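Local coordinates for protein alcohol dehydrogenase (Thermus thermophilus, PDB 2EIH) that binds a zinc ion through four cysteine thiolates and probably acts as an NAD(P)-dependent oxidoreductase of the zinc-containing alcohol dehydrogenase family, at residues L149-A154 and I184-L189; W155-D160 and K238-T243; E214-T219 and R228-G233; L246-V251 and I261-A266. All coordinates share one frame; numbering follows the deposited sequence.

Contact 1 (L149-A154 and I184-L189)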
loop_
_atom_site.group_PDB
_atom_site.type_symbol
_atom_site.label_atom_id
_atom_site.label_comp_id
_atom_site.label_asym_id
_atom_site.label_seq_id
_atom_site.Cartn_x
_atom_site.Cartn_y
_atom_site.Cartn_z
ATOM N N LEU A 149 0.103 -21.653 14.776
ATOM C CA LEU A 149 0.380 -20.536 15.678
ATOM C C LEU A 149 1.669 -19.753 15.362
ATOM O O LEU A 149 1.607 -18.544 15.111
ATOM C CB LEU A 149 0.401 -21.044 17.132
ATOM C CG LEU A 149 0.213 -20.152 18.385
ATOM C CD1 LEU A 149 1.178 -18.976 18.341
ATOM C CD2 LEU A 149 -1.219 -19.670 18.497
ATOM N N THR A 150 2.835 -20.400 15.368
ATOM C CA THR A 150 4.056 -19.641 15.094
ATOM C C THR A 150 4.187 -19.160 13.664
ATOM O O THR A 150 4.609 -18.031 13.436
ATOM C CB THR A 150 5.353 -20.416 15.469
ATOM O OG1 THR A 150 5.299 -21.750 14.948
ATOM C CG2 THR A 150 5.553 -20.446 16.973
ATOM N N PHE A 151 3.845 -19.993 12.688
ATOM C CA PHE A 151 3.963 -19.510 11.321
ATOM C C PHE A 151 3.056 -18.318 11.025
ATOM O O PHE A 151 3.458 -17.401 10.316
ATOM C CB PHE A 151 3.767 -20.641 10.310
ATOM C CG PHE A 151 5.014 -21.426 10.083
ATOM C CD1 PHE A 151 5.373 -22.436 10.957
ATOM C CD2 PHE A 151 5.910 -21.050 9.087
ATOM C CE1 PHE A 151 6.618 -23.057 10.860
ATOM C CE2 PHE A 151 7.156 -21.658 8.975
ATOM C CZ PHE A 151 7.505 -22.668 9.876
ATOM N N LEU A 152 1.856 -18.298 11.589
ATOM C CA LEU A 152 0.964 -17.171 11.354
ATOM C C LEU A 152 1.489 -15.894 11.985
ATOM O O LEU A 152 1.389 -14.824 11.399
ATOM C CB LEU A 152 -0.429 -17.472 11.903
ATOM C CG LEU A 152 -1.219 -18.480 11.072
ATOM C CD1 LEU A 152 -2.322 -19.092 11.916
ATOM C CD2 LEU A 152 -1.796 -17.780 9.849
ATOM N N THR A 153 2.049 -16.016 13.182
ATOM C CA THR A 153 2.577 -14.867 13.894
ATOM C C THR A 153 3.813 -14.325 13.188
ATOM O O THR A 153 3.969 -13.119 13.039
ATOM C CB THR A 153 2.931 -15.247 15.340
ATOM O OG1 THR A 153 1.744 -15.666 16.016
ATOM C CG2 THR A 153 3.550 -14.071 16.074
ATOM N N ALA A 154 4.685 -15.224 12.749
ATOM C CA ALA A 154 5.898 -14.828 12.055
ATOM C C ALA A 154 5.558 -14.203 10.703
ATOM O O ALA A 154 6.248 -13.299 10.233
ATOM C CB ALA A 154 6.797 -16.041 11.849
ATOM N N ILE A 184 12.821 -16.764 10.324
ATOM C CA ILE A 184 14.037 -16.853 9.534
ATOM C C ILE A 184 13.711 -17.381 8.134
ATOM O O ILE A 184 14.192 -16.841 7.131
ATOM C CB ILE A 184 15.069 -17.747 10.257
ATOM C CG1 ILE A 184 15.491 -17.036 11.551
ATOM C CG2 ILE A 184 16.272 -18.009 9.358
ATOM C CD1 ILE A 184 16.393 -17.823 12.449
ATOM N N GLN A 185 12.869 -18.411 8.078
ATOM C CA GLN A 185 12.453 -19.040 6.819
ATOM C C GLN A 185 11.514 -18.171 5.969
ATOM O O GLN A 185 11.639 -18.123 4.749
ATOM C CB GLN A 185 11.769 -20.390 7.102
ATOM C CG GLN A 185 12.665 -21.414 7.786
ATOM C CD GLN A 185 11.969 -22.729 8.059
ATOM O OE1 GLN A 185 11.723 -23.517 7.149
ATOM N NE2 GLN A 185 11.633 -22.964 9.320
ATOM N N ILE A 186 10.562 -17.502 6.609
ATOM C CA ILE A 186 9.645 -16.664 5.858
ATOM C C ILE A 186 10.449 -15.490 5.311
ATOM O O ILE A 186 10.286 -15.097 4.152
ATOM C CB ILE A 186 8.493 -16.181 6.751
ATOM C CG1 ILE A 186 7.615 -17.385 7.109
ATOM C CG2 ILE A 186 7.679 -15.125 6.032
ATOM C CD1 ILE A 186 6.575 -17.125 8.137
ATOM N N ALA A 187 11.332 -14.954 6.151
ATOM C CA ALA A 187 12.194 -13.844 5.764
ATOM C C ALA A 187 12.964 -14.188 4.489
ATOM O O ALA A 187 12.967 -13.412 3.530
ATOM C CB ALA A 187 13.177 -13.523 6.885
ATOM N N LYS A 188 13.623 -15.345 4.482
ATOM C CA LYS A 188 14.382 -15.762 3.309
ATOM C C LYS A 188 13.450 -15.967 2.114
ATOM O O LYS A 188 13.788 -15.612 0.982
ATOM C CB LYS A 188 15.136 -17.058 3.598
ATOM C CG LYS A 188 16.298 -16.890 4.572
ATOM C CD LYS A 188 17.391 -16.010 3.993
ATOM C CE LYS A 188 17.885 -16.562 2.663
ATOM N NZ LYS A 188 18.989 -15.730 2.119
ATOM N N LEU A 189 12.279 -16.540 2.377
ATOM C CA LEU A 189 11.295 -16.788 1.338
ATOM C C LEU A 189 10.978 -15.473 0.611
ATOM O O LEU A 189 10.696 -15.491 -0.585
ATOM C CB LEU A 189 10.017 -17.354 1.951
ATOM C CG LEU A 189 9.090 -18.266 1.125
ATOM C CD1 LEU A 189 7.662 -18.084 1.648
ATOM C CD2 LEU A 189 9.127 -17.946 -0.364
#
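Ile186 reaches from helix 180-189 into the side of helix 148-161, where its terminal methyl lies between Phe151 and Ala154. The CD1 atom of Ile186 sits 3.8 Å from the backbone O of Phe151 and 3.9 Å from the CB of Ala154, so it packs against the helix backbone as well as against side chains. Its third neighbour is the Phe151 ring, whose CD2 lies 4.1 Å from Ile186 CD1, an approach oblique to the ring plane. The branch gets there because CG1 of Ile186 stands anti to the carbonyl carbon and the chain then runs on extended (chi2 171°), which carries the methyl out to helix 148-161.

Gln185 takes a different line. The Phe151 ring turns its edge to the amide, with CZ of Phe151 4.2 Å from NE2 of Gln185, and ring and amide planes stand 82° apart. The amide is not relying on the ring: its OE1 accepts from Lys310 N and its NE2 donates to Val181 O, which fixes the rotation of this buried group and satisfies both of its polar ends.

No hydrogen bond joins the two segments, and Ala154 and Ile186 are nearest in backbone, their CA atoms 7.5 Å apart. The segment axes approach to 10.3 Å and cross at -45°. Ile300 of helix 297-306 also packs on Phe151, while Ile186 continues onto Trp155 and Val159. This is apolar helix-to-helix packing within the layer that flanks the parallel sheet of a Rossmann-type dehydrogenase domain.

Contact 2 (W155-D160 and K238-T243)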
loop_
_atom_site.group_PDB
_atom_site.type_symbol
_atom_site.label_atom_id
_atom_site.label_comp_id
_atom_site.label_asym_id
_atom_site.label_seq_id
_atom_site.Cartn_x
_atom_site.Cartn_y
_atom_site.Cartn_z
ATOM N N TRP A 155 4.493 -14.687 10.081
ATOM C CA TRP A 155 4.105 -14.186 8.773
ATOM C C TRP A 155 3.584 -12.753 8.817
ATOM O O TRP A 155 3.956 -11.932 7.978
ATOM C CB TRP A 155 3.070 -15.121 8.149
ATOM C CG TRP A 155 2.644 -14.702 6.776
ATOM C CD1 TRP A 155 1.836 -13.653 6.452
ATOM C CD2 TRP A 155 2.986 -15.343 5.542
ATOM N NE1 TRP A 155 1.641 -13.611 5.097
ATOM C CE2 TRP A 155 2.330 -14.642 4.511
ATOM C CE3 TRP A 155 3.766 -16.459 5.208
ATOM C CZ2 TRP A 155 2.443 -15.002 3.162
ATOM C CZ3 TRP A 155 3.880 -16.822 3.875
ATOM C CH2 TRP A 155 3.210 -16.098 2.863
ATOM N N GLN A 156 2.730 -12.449 9.791
ATOM C CA GLN A 156 2.207 -11.095 9.908
ATOM C C GLN A 156 3.350 -10.133 10.182
ATOM O O GLN A 156 3.373 -9.037 9.637
ATOM C CB GLN A 156 1.164 -10.975 11.028
ATOM C CG GLN A 156 0.515 -9.586 11.078
ATOM C CD GLN A 156 -0.711 -9.500 11.971
ATOM O OE1 GLN A 156 -0.623 -9.060 13.115
ATOM N NE2 GLN A 156 -1.861 -9.934 11.454
ATOM N N MET A 157 4.300 -10.548 11.014
ATOM C CA MET A 157 5.435 -9.695 11.340
ATOM C C MET A 157 6.336 -9.444 10.127
ATOM O O MET A 157 6.645 -8.296 9.804
ATOM C CB MET A 157 6.258 -10.306 12.482
ATOM C CG MET A 157 5.520 -10.375 13.811
ATOM S SD MET A 157 6.593 -10.998 15.151
ATOM C CE MET A 157 6.604 -12.665 14.747
ATOM N N VAL A 158 6.733 -10.516 9.443
ATOM C CA VAL A 158 7.609 -10.434 8.271
ATOM C C VAL A 158 6.934 -9.840 7.029
ATOM O O VAL A 158 7.383 -8.835 6.483
ATOM C CB VAL A 158 8.162 -11.851 7.932
ATOM C CG1 VAL A 158 9.019 -11.814 6.670
ATOM C CG2 VAL A 158 8.982 -12.369 9.110
ATOM N N VAL A 159 5.846 -10.466 6.600
ATOM C CA VAL A 159 5.124 -10.028 5.414
ATOM C C VAL A 159 4.295 -8.732 5.559
ATOM O O VAL A 159 4.574 -7.743 4.885
ATOM C CB VAL A 159 4.238 -11.189 4.902
ATOM C CG1 VAL A 159 3.544 -10.805 3.612
ATOM C CG2 VAL A 159 5.101 -12.422 4.687
ATOM N N ASP A 160 3.291 -8.728 6.434
ATOM C CA ASP A 160 2.441 -7.549 6.621
ATOM C C ASP A 160 3.079 -6.384 7.400
ATOM O O ASP A 160 3.127 -5.262 6.911
ATOM C CB ASP A 160 1.116 -7.971 7.280
ATOM C CG ASP A 160 0.399 -9.082 6.504
ATOM O OD1 ASP A 160 0.185 -8.917 5.279
ATOM O OD2 ASP A 160 0.035 -10.114 7.113
ATOM N N LYS A 238 15.020 -4.519 8.729
ATOM C CA LYS A 238 13.842 -5.084 9.381
ATOM C C LYS A 238 14.262 -5.978 10.530
ATOM O O LYS A 238 15.224 -6.729 10.403
ATOM C CB LYS A 238 13.011 -5.911 8.395
ATOM C CG LYS A 238 12.016 -5.116 7.568
ATOM C CD LYS A 238 12.688 -4.049 6.736
ATOM C CE LYS A 238 11.667 -3.234 5.957
ATOM N NZ LYS A 238 11.223 -3.868 4.690
ATOM N N VAL A 239 13.534 -5.912 11.641
ATOM C CA VAL A 239 13.857 -6.731 12.805
ATOM C C VAL A 239 12.668 -7.495 13.389
ATOM O O VAL A 239 11.611 -6.926 13.637
ATOM C CB VAL A 239 14.462 -5.873 13.926
ATOM C CG1 VAL A 239 14.810 -6.749 15.121
ATOM C CG2 VAL A 239 15.695 -5.154 13.407
ATOM N N VAL A 240 12.851 -8.794 13.602
ATOM C CA VAL A 240 11.808 -9.622 14.193
ATOM C C VAL A 240 12.231 -9.950 15.614
ATOM O O VAL A 240 13.214 -10.652 15.824
ATOM C CB VAL A 240 11.625 -10.935 13.435
ATOM C CG1 VAL A 240 10.511 -11.739 14.076
ATOM C CG2 VAL A 240 11.331 -10.659 11.975
ATOM N N ASP A 241 11.484 -9.442 16.585
ATOM C CA ASP A 241 11.802 -9.665 17.984
ATOM C C ASP A 241 10.619 -10.257 18.752
ATOM O O ASP A 241 9.494 -9.783 18.621
ATOM C CB ASP A 241 12.212 -8.339 18.622
ATOM C CG ASP A 241 12.835 -8.524 19.980
ATOM O OD1 ASP A 241 13.116 -7.521 20.660
ATOM O OD2 ASP A 241 13.049 -9.683 20.367
ATOM N N HIS A 242 10.857 -11.289 19.554
ATOM C CA HIS A 242 9.765 -11.885 20.324
ATOM C C HIS A 242 10.123 -11.911 21.798
ATOM O O HIS A 242 9.424 -12.518 22.606
ATOM C CB HIS A 242 9.479 -13.316 19.864
ATOM C CG HIS A 242 10.572 -14.280 20.199
ATOM N ND1 HIS A 242 11.743 -14.357 19.475
ATOM C CD2 HIS A 242 10.695 -15.177 21.206
ATOM C CE1 HIS A 242 12.539 -15.258 20.021
ATOM N NE2 HIS A 242 11.925 -15.770 21.075
ATOM N N THR A 243 11.223 -11.262 22.144
ATOM C CA THR A 243 11.653 -11.228 23.525
ATOM C C THR A 243 11.583 -9.802 24.058
ATOM O O THR A 243 10.788 -9.503 24.954
ATOM C CB THR A 243 13.084 -11.785 23.661
ATOM O OG1 THR A 243 13.996 -11.008 22.871
ATOM C CG2 THR A 243 13.119 -13.234 23.186
#
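Val240 carries the apolar contact alone on the strand side, offering one methyl to each of two residues of helix 148-161. Its CG1 meets the end of Met157, lying 4.1 Å from Met157 CE, with the sulfur of Met157 equally near. The two side chains cross at about a right angle; the bend of Met157 at its last torsion (chi3 -76°) swings CE aside, so that sulfur and methyl both lie against CG1. The other methyl, CG2 of Val240, faces CG2 of Val158 at 4.1 Å. All three residues are buried, and the approach distances are those of ordinary van der Waals packing.

Polar bonds stay within the strand segment. Asp241, whose CB is directed away from the helix, forms an Asx turn: its OD2 accepts from Thr243 N at 3.0 Å, from above the carboxylate plane, and also from Thr243 OG1 through the syn lone pair. Since Thr243 is poorly ordered, this turn is less firmly placed than the valine packing.

Met157 also touches Ala262 of strand 259-263, and Val240 packs on Ala183 of helix 180-189. Helix 148-161 thus lies against the parallel sheet beside helix 180-189, spanning strands 236-241 and 259-263.

Contact 3 (E214-T219 and R228-G233)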
loop_
_atom_site.group_PDB
_atom_site.type_symbol
_atom_site.label_atom_id
_atom_site.label_comp_id
_atom_site.label_asym_id
_atom_site.label_seq_id
_atom_site.Cartn_x
_atom_site.Cartn_y
_atom_site.Cartn_z
ATOM N N GLU A 214 23.785 -14.914 8.293
ATOM C CA GLU A 214 24.790 -14.453 9.232
ATOM C C GLU A 214 24.328 -14.760 10.661
ATOM O O GLU A 214 23.130 -14.867 10.927
ATOM C CB GLU A 214 24.980 -12.945 9.039
ATOM C CG GLU A 214 26.403 -12.474 8.728
ATOM C CD GLU A 214 27.089 -13.260 7.623
ATOM O OE1 GLU A 214 27.548 -14.385 7.917
ATOM O OE2 GLU A 214 27.164 -12.761 6.468
ATOM N N THR A 215 25.274 -14.901 11.583
ATOM C CA THR A 215 24.933 -15.193 12.968
ATOM C C THR A 215 25.680 -14.304 13.950
ATOM O O THR A 215 26.823 -13.927 13.713
ATOM C CB THR A 215 25.219 -16.670 13.306
ATOM O OG1 THR A 215 26.521 -17.028 12.828
ATOM C CG2 THR A 215 24.177 -17.573 12.657
ATOM N N VAL A 216 25.019 -13.965 15.049
ATOM C CA VAL A 216 25.623 -13.128 16.077
ATOM C C VAL A 216 25.245 -13.659 17.449
ATOM O O VAL A 216 24.137 -14.149 17.649
ATOM C CB VAL A 216 25.154 -11.668 15.969
ATOM C CG1 VAL A 216 25.688 -10.865 17.140
ATOM C CG2 VAL A 216 25.625 -11.064 14.654
ATOM N N ASN A 217 26.172 -13.556 18.393
ATOM C CA ASN A 217 25.940 -14.035 19.748
ATOM C C ASN A 217 25.686 -12.851 20.671
ATOM O O ASN A 217 26.574 -12.032 20.891
ATOM C CB ASN A 217 27.157 -14.818 20.238
ATOM C CG ASN A 217 26.898 -15.530 21.547
ATOM O OD1 ASN A 217 26.309 -14.967 22.465
ATOM N ND2 ASN A 217 27.348 -16.773 21.644
ATOM N N TYR A 218 24.482 -12.764 21.222
ATOM C CA TYR A 218 24.152 -11.650 22.096
ATOM C C TYR A 218 24.600 -11.818 23.539
ATOM O O TYR A 218 24.149 -11.089 24.421
ATOM C CB TYR A 218 22.649 -11.363 22.037
ATOM C CG TYR A 218 21.760 -12.555 22.290
ATOM C CD1 TYR A 218 21.702 -13.155 23.543
ATOM C CD2 TYR A 218 20.949 -13.067 21.282
ATOM C CE1 TYR A 218 20.851 -14.233 23.786
ATOM C CE2 TYR A 218 20.098 -14.142 21.515
ATOM C CZ TYR A 218 20.054 -14.719 22.770
ATOM O OH TYR A 218 19.206 -15.778 23.001
ATOM N N THR A 219 25.493 -12.772 23.778
ATOM C CA THR A 219 26.011 -13.008 25.126
ATOM C C THR A 219 27.112 -11.986 25.401
ATOM O O THR A 219 27.543 -11.816 26.539
ATOM C CB THR A 219 26.624 -14.408 25.268
ATOM O OG1 THR A 219 26.740 -14.733 26.655
ATOM C CG2 THR A 219 28.017 -14.448 24.647
ATOM N N ARG A 228 25.792 -4.389 13.005
ATOM C CA ARG A 228 26.116 -3.214 12.210
ATOM C C ARG A 228 27.254 -3.558 11.249
ATOM O O ARG A 228 27.180 -3.279 10.051
ATOM C CB ARG A 228 26.556 -2.065 13.119
ATOM C CG ARG A 228 25.586 -1.736 14.245
ATOM C CD ARG A 228 24.389 -0.941 13.761
ATOM N NE ARG A 228 24.775 0.377 13.269
ATOM C CZ ARG A 228 23.916 1.368 13.041
ATOM N NH1 ARG A 228 24.356 2.537 12.593
ATOM N NH2 ARG A 228 22.619 1.199 13.275
ATOM N N ARG A 229 28.308 -4.171 11.784
ATOM C CA ARG A 229 29.474 -4.561 10.986
ATOM C C ARG A 229 29.083 -5.524 9.866
ATOM O O ARG A 229 29.656 -5.494 8.775
ATOM C CB ARG A 229 30.521 -5.233 11.887
ATOM C CG ARG A 229 31.872 -5.492 11.221
ATOM C CD ARG A 229 32.764 -6.376 12.094
ATOM N NE ARG A 229 32.455 -7.798 11.932
ATOM C CZ ARG A 229 32.626 -8.463 10.792
ATOM N NH1 ARG A 229 33.106 -7.834 9.720
ATOM N NH2 ARG A 229 32.317 -9.750 10.719
ATOM N N LEU A 230 28.098 -6.370 10.153
ATOM C CA LEU A 230 27.612 -7.361 9.208
ATOM C C LEU A 230 26.665 -6.829 8.131
ATOM O O LEU A 230 26.326 -7.560 7.197
ATOM C CB LEU A 230 26.945 -8.506 9.972
ATOM C CG LEU A 230 27.694 -9.846 10.029
ATOM C CD1 LEU A 230 29.193 -9.629 9.915
ATOM C CD2 LEU A 230 27.347 -10.574 11.324
ATOM N N THR A 231 26.245 -5.569 8.247
ATOM C CA THR A 231 25.355 -4.963 7.257
ATOM C C THR A 231 25.916 -3.648 6.723
ATOM O O THR A 231 25.213 -2.636 6.680
ATOM C CB THR A 231 23.958 -4.670 7.841
ATOM O OG1 THR A 231 24.088 -3.909 9.051
ATOM C CG2 THR A 231 23.215 -5.963 8.114
ATOM N N GLY A 232 27.182 -3.666 6.323
ATOM C CA GLY A 232 27.809 -2.472 5.782
ATOM C C GLY A 232 27.807 -1.279 6.719
ATOM O O GLY A 232 27.888 -0.136 6.278
ATOM N N GLY A 233 27.717 -1.540 8.017
ATOM C CA GLY A 233 27.708 -0.457 8.984
ATOM C C GLY A 233 26.368 0.246 9.121
ATOM O O GLY A 233 26.133 0.944 10.111
#
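Strand 214-217, at the edge of the six-stranded parallel sheet within this chain, and helix 223-230, which follows it, form the first half of the beta-alpha-beta crossover that leads to strand 236-241; Leu230, late in the helix, packs back on Glu214 and Val216 of the strand. The nearest approach is aliphatic: CG of Glu214 lies 3.2 Å from CG of Leu230 and 3.4 Å from its CD2. Both side chains are also off staggered positions, Glu214 with chi1 -124° and Leu230 with chi1 -108°; this closeness and these torsions are doubtful and may reflect the model at 2.30 Å resolution. Next along the strand, CG2 of Val216 touches the same CD2 of Leu230 at 3.8 Å, the two side chains running alongside each other in opposite directions. Shortening Leu230 to an alanine would probably take away the leucine methyl that meets Val216 and the branch lying on the Glu214 methylene, opening a gap between strand and helix end.

Beyond Leu230 the chain turns on a carbonyl held twice: Arg228 O accepts from Thr231 N at 3.1 Å and from Gly233 N at 2.7 Å, the donors coming from opposite faces of its plane. Arg193 reaches the O of Leu230 by a hydrogen bond.

Glu214 therefore plays two parts, its methylene packing on leucine while its carboxylate makes long, weak ion pairs with Arg193 and Lys208. The contact across the segments is apolar, and these pairs would probably compensate the charge on Glu214 only in part.

Contact 4 (L246-V251 and I261-A266)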
loop_
_atom_site.group_PDB
_atom_site.type_symbol
_atom_site.label_atom_id
_atom_site.label_comp_id
_atom_site.label_asym_id
_atom_site.label_seq_id
_atom_site.Cartn_x
_atom_site.Cartn_y
_atom_site.Cartn_z
ATOM N N LEU A 246 14.694 -6.507 27.218
ATOM C CA LEU A 246 15.944 -7.004 27.768
ATOM C C LEU A 246 17.089 -6.668 26.836
ATOM O O LEU A 246 18.107 -6.119 27.264
ATOM C CB LEU A 246 15.870 -8.514 27.989
ATOM C CG LEU A 246 17.160 -9.197 28.474
ATOM C CD1 LEU A 246 17.769 -8.444 29.650
ATOM C CD2 LEU A 246 16.836 -10.627 28.866
ATOM N N TYR A 247 16.926 -6.994 25.560
ATOM C CA TYR A 247 17.959 -6.697 24.579
ATOM C C TYR A 247 17.448 -5.596 23.669
ATOM O O TYR A 247 18.157 -5.140 22.777
ATOM C CB TYR A 247 18.283 -7.933 23.736
ATOM C CG TYR A 247 18.435 -9.216 24.521
ATOM C CD1 TYR A 247 17.314 -9.961 24.899
ATOM C CD2 TYR A 247 19.699 -9.693 24.883
ATOM C CE1 TYR A 247 17.449 -11.151 25.613
ATOM C CE2 TYR A 247 19.843 -10.879 25.600
ATOM C CZ TYR A 247 18.714 -11.602 25.959
ATOM O OH TYR A 247 18.849 -12.775 26.666
ATOM N N PHE A 248 16.215 -5.166 23.909
ATOM C CA PHE A 248 15.597 -4.139 23.087
ATOM C C PHE A 248 16.498 -2.944 22.844
ATOM O O PHE A 248 16.465 -2.340 21.777
ATOM C CB PHE A 248 14.287 -3.668 23.715
ATOM C CG PHE A 248 13.412 -2.890 22.770
ATOM C CD1 PHE A 248 13.026 -3.439 21.549
ATOM C CD2 PHE A 248 12.961 -1.618 23.105
ATOM C CE1 PHE A 248 12.204 -2.734 20.677
ATOM C CE2 PHE A 248 12.137 -0.904 22.239
ATOM C CZ PHE A 248 11.757 -1.464 21.023
ATOM N N GLU A 249 17.299 -2.595 23.839
ATOM C CA GLU A 249 18.200 -1.472 23.689
ATOM C C GLU A 249 19.247 -1.836 22.643
ATOM O O GLU A 249 19.685 -0.990 21.859
ATOM C CB GLU A 249 18.875 -1.171 25.017
ATOM C CG GLU A 249 19.728 0.073 25.001
ATOM C CD GLU A 249 20.525 0.221 26.273
ATOM O OE1 GLU A 249 21.426 -0.619 26.502
ATOM O OE2 GLU A 249 20.245 1.170 27.041
ATOM N N GLY A 250 19.645 -3.105 22.641
ATOM C CA GLY A 250 20.633 -3.579 21.691
ATOM C C GLY A 250 20.050 -3.659 20.296
ATOM O O GLY A 250 20.734 -3.394 19.306
ATOM N N VAL A 251 18.774 -4.031 20.221
ATOM C CA VAL A 251 18.080 -4.138 18.945
ATOM C C VAL A 251 17.990 -2.756 18.322
ATOM O O VAL A 251 18.374 -2.557 17.170
ATOM C CB VAL A 251 16.658 -4.679 19.133
ATOM C CG1 VAL A 251 15.937 -4.710 17.797
ATOM C CG2 VAL A 251 16.708 -6.066 19.743
ATOM N N ILE A 261 10.810 -2.540 13.341
ATOM C CA ILE A 261 10.982 -3.588 14.339
ATOM C C ILE A 261 9.609 -4.162 14.675
ATOM O O ILE A 261 8.721 -3.437 15.105
ATOM C CB ILE A 261 11.628 -3.003 15.612
ATOM C CG1 ILE A 261 12.951 -2.309 15.244
ATOM C CG2 ILE A 261 11.869 -4.098 16.640
ATOM C CD1 ILE A 261 13.499 -1.384 16.329
ATOM N N ALA A 262 9.433 -5.461 14.452
ATOM C CA ALA A 262 8.166 -6.119 14.745
ATOM C C ALA A 262 8.319 -6.886 16.055
ATOM O O ALA A 262 9.249 -7.672 16.221
ATOM C CB ALA A 262 7.793 -7.077 13.619
ATOM N N ILE A 263 7.406 -6.652 16.986
ATOM C CA ILE A 263 7.456 -7.318 18.274
ATOM C C ILE A 263 6.253 -8.205 18.535
ATOM O O ILE A 263 5.118 -7.746 18.545
ATOM C CB ILE A 263 7.581 -6.294 19.412
ATOM C CG1 ILE A 263 8.975 -5.669 19.389
ATOM C CG2 ILE A 263 7.299 -6.963 20.744
ATOM C CD1 ILE A 263 9.217 -4.679 20.489
ATOM N N ALA A 264 6.532 -9.482 18.767
ATOM C CA ALA A 264 5.500 -10.475 19.022
ATOM C C ALA A 264 4.934 -10.394 20.432
ATOM O O ALA A 264 4.107 -9.531 20.741
ATOM C CB ALA A 264 6.059 -11.865 18.773
ATOM N N GLY A 265 5.374 -11.315 21.281
ATOM C CA GLY A 265 4.901 -11.347 22.649
ATOM C C GLY A 265 6.017 -11.006 23.611
ATOM O O GLY A 265 6.250 -11.722 24.586
ATOM N N ALA A 266 6.711 -9.907 23.329
ATOM C CA ALA A 266 7.815 -9.466 24.172
ATOM C C ALA A 266 7.324 -9.021 25.549
ATOM O O ALA A 266 7.343 -7.831 25.871
ATOM C CB ALA A 266 8.577 -8.333 23.492
#
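The backbone N of Val251 donates to Tyr247 O at 2.9 Å, a bond of the first turn of helix 248-254; Phe248 and Val251, three residues apart, both face strand 259-263. From there Phe248 makes the principal contact. Its CE1 lies 3.6 Å from CD1 of Ile263, and CD1 and CZ of the ring are each 4.1 Å from that methyl, which thus sits nearest CE1, with the two adjoining ring carbons next, and approaches obliquely. The two side chains cross at about a right angle. With CG of Phe248 anti to the backbone N (chi1 -165°), the ring continues toward the strand and brings CE1 to Ile263.

Ile261 offers its CG2 to two partners. This methyl lies at the ring edge, near the ring plane, 4.3 Å from CE1 of Phe248, and it is also 4.3 Å from CG1 of Val251. Ile286 of strand 285-288 packs on both Phe248 and Ile263, while Phe280 of a third subunit touches Ile263.

No hydrogen bond crosses between helix and strand. All four touching residues are buried and apolar, so cohesion here comes from dispersion and the exclusion of water, while the helix is held by its own turn bonds and the strand by its neighbours in the sheet.

In the fold
All four contacts belong to the parallel-sheet half of the subunit, away from the cysteine-bound zinc. Contacts 1 and 2 share helix 148-161 and lie about 8 Å apart between centres, joined by Ile186 CG2 and Val158 CG1 at 3.6 Å. Contact 2 meets contact 4 through neighbouring strands: Ala262 N is 2.7 Å from Val239 O and Asp241 N is 2.9 Å from Ala262 O, both probable hydrogen bonds. Contact 3 lies further out, its centre about 21 Å from that of contact 1, yet Tyr218 CD1 approaches Tyr247 CE2 of contact 4 at 3.6 Å. Together they link helices and strands of one Rossmann-type unit.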